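Local structure of extracellular solute-binding protein, family 1 (Bifidobacterium longum subsp. infantis ATCC 15697, 3OMB) at residues 97-102 with 353-358. The protein probably captures an extracellular carbohydrate as the solute-binding component of an ABC importer, and carries a bound magnesium ion. Residues are numbered along the deposited sequence; the frame is centred on the assembly and turned at random.
Sequences DVNLNG and GLSISS
Leu354 sets CD1 against Leu100 CD2, 3.6 Å away, and against Val98 CG1, two residues earlier on the same strand, so one methyl bridges two residues of the facing strand. A chi1 of -165° swings the Leu354 branch away from its own N and carries CD1 across to them, side by side with Leu100 but at a slant to Val98. This is the tight face: helix 363-373 covers it, with Ala366 on Val98, Ala370 on Leu354 and Ile356, and Leu373 on Leu100.

In the plane of the sheet, Asn99 and Ser355 form the hydrogen-bonded pair, with Asn99 N to Ser355 O at 2.8 Å and Ser355 N to Asn99 O at 3.1 Å. At the Asn101 end of the pairing, Asn101 N meets Gly353 O at 2.7 Å, nearly straight at 173°. The face bearing the Asn99 and Ser355 side chains is polar and less closely packed. The Asn99 amide turns back over its partner, ND2 reaching Ser355 O at 3.3 Å from above the carbonyl plane while also bonding Ala96 O. Replacing Asn99 with a leucine would probably leave Ala96 O without this donor and Ser355 O with the backbone N-H alone from that residue. One water donates to Asn99 O and accepts from Gly102 N; another links Asp97 OD1 to Ser357 OG.

Strand 352-356, far along the chain, is thus added antiparallel at the edge of a four-stranded mixed sheet, while 98-100 runs parallel to 41-48 inside it, as in the alpha/beta lobes of type 2 periplasmic binding proteins.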
loop_
_atom_site.group_PDB
_atom_site.type_symbol
_atom_site.label_atom_id
_atom_site.label_comp_id
_atom_site.label_asym_id
_atom_site.label_seq_id
_atom_site.Cartn_x
_atom_site.Cartn_y
_atom_site.Cartn_z
ATOM N N ASP A 97 -20.300 5.439 17.203
ATOM C CA ASP A 97 -19.540 6.389 18.028
ATOM C C ASP A 97 -18.066 6.466 17.639
ATOM O O ASP A 97 -17.513 7.549 17.489
ATOM C CB ASP A 97 -19.624 6.026 19.513
ATOM C CG ASP A 97 -21.038 6.086 20.065
ATOM O OD1 ASP A 97 -21.880 6.819 19.484
ATOM O OD2 ASP A 97 -21.296 5.395 21.094
ATOM N N VAL A 98 -17.440 5.299 17.529
ATOM C CA VAL A 98 -16.047 5.176 17.153
ATOM C C VAL A 98 -16.010 4.357 15.863
ATOM O O VAL A 98 -16.729 3.367 15.727
ATOM C CB VAL A 98 -15.211 4.494 18.271
ATOM C CG1 VAL A 98 -13.732 4.251 17.826
ATOM C CG2 VAL A 98 -15.274 5.305 19.575
ATOM N N ASN A 99 -15.173 4.776 14.919
ATOM C CA ASN A 99 -15.131 4.134 13.618
ATOM C C ASN A 99 -13.698 3.818 13.243
ATOM O O ASN A 99 -12.850 4.717 13.176
ATOM C CB ASN A 99 -15.771 5.035 12.573
ATOM C CG ASN A 99 -17.197 5.368 12.903
ATOM O OD1 ASN A 99 -18.094 4.634 12.542
ATOM N ND2 ASN A 99 -17.410 6.461 13.624
ATOM N N LEU A 100 -13.442 2.533 13.010
ATOM C CA LEU A 100 -12.112 2.046 12.676
ATOM C C LEU A 100 -12.034 1.692 11.194
ATOM O O LEU A 100 -12.692 0.762 10.736
ATOM C CB LEU A 100 -11.721 0.839 13.559
ATOM C CG LEU A 100 -11.930 0.990 15.076
ATOM C CD1 LEU A 100 -11.371 -0.218 15.809
ATOM C CD2 LEU A 100 -11.321 2.282 15.646
ATOM N N ASN A 101 -11.224 2.451 10.460
ATOM C CA ASN A 101 -11.088 2.317 9.018
ATOM C C ASN A 101 -12.438 2.376 8.324
ATOM O O ASN A 101 -12.688 1.633 7.384
ATOM C CB ASN A 101 -10.341 1.036 8.628
ATOM C CG ASN A 101 -8.848 1.133 8.869
ATOM O OD1 ASN A 101 -8.170 1.972 8.289
ATOM N ND2 ASN A 101 -8.328 0.256 9.708
ATOM N N GLY A 102 -13.312 3.244 8.821
ATOM C CA GLY A 102 -14.631 3.428 8.220
ATOM C C GLY A 102 -14.654 4.561 7.218
ATOM O O GLY A 102 -15.145 4.392 6.112
ATOM N N GLY A 353 -7.591 6.020 9.915
ATOM C CA GLY A 353 -7.866 4.874 10.758
ATOM C C GLY A 353 -8.973 5.137 11.766
ATOM O O GLY A 353 -9.912 4.345 11.856
ATOM N N LEU A 354 -8.873 6.231 12.526
ATOM C CA LEU A 354 -9.871 6.530 13.546
ATOM C C LEU A 354 -10.688 7.799 13.322
ATOM O O LEU A 354 -10.125 8.864 13.090
ATOM C CB LEU A 354 -9.226 6.571 14.936
ATOM C CG LEU A 354 -10.272 6.517 16.066
ATOM C CD1 LEU A 354 -10.038 5.386 17.016
ATOM C CD2 LEU A 354 -10.287 7.848 16.782
ATOM N N SER A 355 -12.013 7.666 13.400
ATOM C CA SER A 355 -12.930 8.811 13.398
ATOM C C SER A 355 -14.037 8.641 14.450
ATOM O O SER A 355 -14.507 7.529 14.715
ATOM C CB SER A 355 -13.522 9.051 12.001
ATOM O OG SER A 355 -14.091 7.873 11.448
ATOM N N ILE A 356 -14.433 9.748 15.068
ATOM C CA ILE A 356 -15.419 9.700 16.132
ATOM C C ILE A 356 -16.613 10.534 15.756
ATOM O O ILE A 356 -16.464 11.654 15.253
ATOM C CB ILE A 356 -14.815 10.113 17.504
ATOM C CG1 ILE A 356 -13.905 8.988 18.014
ATOM C CG2 ILE A 356 -15.909 10.388 18.554
ATOM C CD1 ILE A 356 -12.963 9.389 19.127
ATOM N N SER A 357 -17.796 9.967 15.985
ATOM C CA SER A 357 -19.052 10.665 15.757
ATOM C C SER A 357 -19.115 11.924 16.616
ATOM O O SER A 357 -18.853 11.876 17.817
ATOM C CB SER A 357 -20.213 9.744 16.121
ATOM O OG SER A 357 -21.452 10.422 16.011
ATOM N N SER A 358 -19.452 13.057 16.012
ATOM C CA SER A 358 -19.733 14.248 16.827
ATOM C C SER A 358 -20.962 14.025 17.743
ATOM O O SER A 358 -21.048 14.612 18.825
ATOM C CB SER A 358 -19.870 15.510 15.965
ATOM O OG SER A 358 -21.107 15.518 15.275
HETATM O O HOH W 1 -22.789 8.105 17.059
HETATM O O HOH W 2 -12.736 5.495 10.487
#